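Local atomic coordinates of Pol protein (Human T-cell leukemia virus type I, PDB entry 6TJU), a protein that probably binds DNA through this C-terminal, SH3-like domain of the viral integrase, the part of the Pol polyprotein that inserts viral DNA into the host genome. Residues I41-S44 against A45-Q49. Residues are numbered along the deposited sequence; the frame is centred on the assembly and turned at random.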
ATOM      1  N   ILE A  41       4.060  -2.883  -0.013  1.00 44.82           N
ATOM      2  CA  ILE A  41       2.734  -3.122  -0.632  1.00 46.18           C
ATOM      3  C   ILE A  41       2.891  -4.138  -1.746  1.00 45.66           C
ATOM      4  O   ILE A  41       3.753  -3.969  -2.583  1.00 46.65           O
ATOM      5  CB  ILE A  41       2.135  -1.822  -1.182  1.00 48.41           C
ATOM      6  CG1 ILE A  41       2.047  -0.696  -0.137  1.00 47.85           C
ATOM      7  CG2 ILE A  41       0.797  -2.164  -1.803  1.00 44.00           C
ATOM      8  CD1 ILE A  41       1.361  -1.081   1.175  1.00 57.65           C
ATOM      9  N   PRO A  42       2.055  -5.199  -1.805  1.00 46.59           N
ATOM     10  CA  PRO A  42       1.990  -6.051  -2.985  1.00 44.02           C
ATOM     11  C   PRO A  42       1.488  -5.246  -4.186  1.00 49.69           C
ATOM     12  O   PRO A  42       0.440  -4.683  -4.078  1.00 48.03           O
ATOM     13  CB  PRO A  42       0.972  -7.139  -2.622  1.00 47.30           C
ATOM     14  CG  PRO A  42       0.885  -7.116  -1.110  1.00 46.55           C
ATOM     15  CD  PRO A  42       1.208  -5.698  -0.710  1.00 47.95           C
ATOM     16  N   VAL A  43       2.264  -5.191  -5.269  1.00 51.87           N
ATOM     17  CA  VAL A  43       1.932  -4.414  -6.499  1.00 52.78           C
ATOM     18  C   VAL A  43       1.740  -5.360  -7.696  1.00 59.36           C
ATOM     19  O   VAL A  43       1.293  -4.882  -8.740  1.00 65.78           O
ATOM     20  CB  VAL A  43       2.980  -3.304  -6.774  1.00 58.53           C
ATOM     21  CG1 VAL A  43       3.166  -2.340  -5.578  1.00 56.89           C
ATOM     22  CG2 VAL A  43       4.326  -3.858  -7.253  1.00 56.70           C
ATOM     23  N   SER A  44       2.037  -6.651  -7.564  1.00 58.55           N
ATOM     24  CA  SER A  44       1.790  -7.684  -8.599  1.00 58.23           C
ATOM     25  C   SER A  44       1.773  -9.053  -7.925  1.00 58.55           C
ATOM     26  O   SER A  44       1.942  -9.171  -6.703  1.00 58.35           O
ATOM     27  CB  SER A  44       2.836  -7.619  -9.705  1.00 59.99           C
ATOM     28  OG  SER A  44       4.142  -7.902  -9.182  1.00 62.63           O
ATOM     29  N   ALA A  45       1.576 -10.080  -8.712  1.00 58.80           N
ATOM     30  CA  ALA A  45       1.482 -11.434  -8.182  1.00 58.89           C
ATOM     31  C   ALA A  45       2.867 -11.854  -7.738  1.00 64.05           C
ATOM     32  O   ALA A  45       2.934 -12.822  -7.021  1.00 76.68           O
ATOM     33  CB  ALA A  45       0.910 -12.377  -9.220  1.00 69.63           C
ATOM     34  N   SER A  46       3.929 -11.192  -8.185  1.00 62.71           N
ATOM     35  CA  SER A  46       5.310 -11.646  -7.871  1.00 67.38           C
ATOM     36  C   SER A  46       6.182 -10.529  -7.274  1.00 62.14           C
ATOM     37  O   SER A  46       7.401 -10.720  -7.097  1.00 60.87           O
ATOM     38  CB  SER A  46       5.942 -12.199  -9.105  1.00 70.65           C
ATOM     39  OG  SER A  46       6.665 -11.154  -9.741  1.00 69.56           O
ATOM     40  N   SER A  47       5.629  -9.375  -6.960  1.00 54.58           N
ATOM     41  CA  SER A  47       6.488  -8.263  -6.527  1.00 54.55           C
ATOM     42  C   SER A  47       5.799  -7.404  -5.470  1.00 52.10           C
ATOM     43  O   SER A  47       4.569  -7.303  -5.457  1.00 46.41           O
ATOM     44  CB  SER A  47       6.947  -7.489  -7.729  1.00 63.52           C
ATOM     45  OG  SER A  47       7.326  -6.176  -7.365  1.00 70.57           O
ATOM     46  N   ALA A  48       6.611  -6.840  -4.573  1.00 50.45           N
ATOM     47  CA  ALA A  48       6.186  -5.805  -3.617  1.00 44.19           C
ATOM     48  C   ALA A  48       7.195  -4.650  -3.604  1.00 47.64           C
ATOM     49  O   ALA A  48       8.428  -4.798  -3.882  1.00 47.09           O
ATOM     50  CB  ALA A  48       5.988  -6.416  -2.271  1.00 44.97           C
ATOM     51  N   GLN A  49       6.662  -3.493  -3.288  1.00 54.46           N
ATOM     52  CA  GLN A  49       7.386  -2.226  -3.412  1.00 54.03           C
ATOM     53  C   GLN A  49       7.188  -1.475  -2.102  1.00 55.05           C
ATOM     54  O   GLN A  49       6.086  -1.557  -1.484  1.00 52.79           O
ATOM     55  CB  GLN A  49       6.892  -1.470  -4.636  1.00 60.96           C
ATOM     56  CG  GLN A  49       7.814  -0.321  -5.009  1.00 74.81           C
ATOM     57  CD  GLN A  49       7.573   0.115  -6.428  1.00 79.33           C
ATOM     58  OE1 GLN A  49       6.830  -0.535  -7.170  1.00 75.94           O
ATOM     59  NE2 GLN A  49       8.191   1.222  -6.806  1.00 92.18           N
TER
HETATM   60  O   HOH W   1       3.171  -9.355  -4.406  1.00 53.56           O
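Ile41 and Gln49 form an antiparallel hydrogen-bonded pair at the turn end of the hairpin of strands 38-42 and 48-52. Ile41 N donates to Gln49 O at 2.8 Å, nearly straight at 177°, and Gln49 N answers to Ile41 O at 3.0 Å. The same Ile41 O also takes a CA-H...O contact from Ala48 CA at 3.2 Å. Nearer the turn, Ser47 O accepts Val43 N at 3.1 Å, a weak bond from Ser44 N, and a proton of a water, 2.7 Å away, that donates as well to Ser44 O. Ser44 OG, lying between its own backbone N and carbonyl carbon (chi1 63°), turns toward the second arm and receives a weak bond from Ser46 N. Beside this polar end, Val43 CG1 sits 3.9 Å from Gln49 CB, the two side chains crossing at a slant, while Val43 CG2 lies 3.8 Å from Ser47 OG. Ile41 and Val43 both touch Phe15 of strand 12-15, joining the hairpin to the other sheet of the SH3-like domain; Gln49 rests on Leu17 and Pro18. A single carbonyl, Ser47 O, thus ties the two arms of the turn together through Val43 N, more weakly through Ser44 N, and through the water.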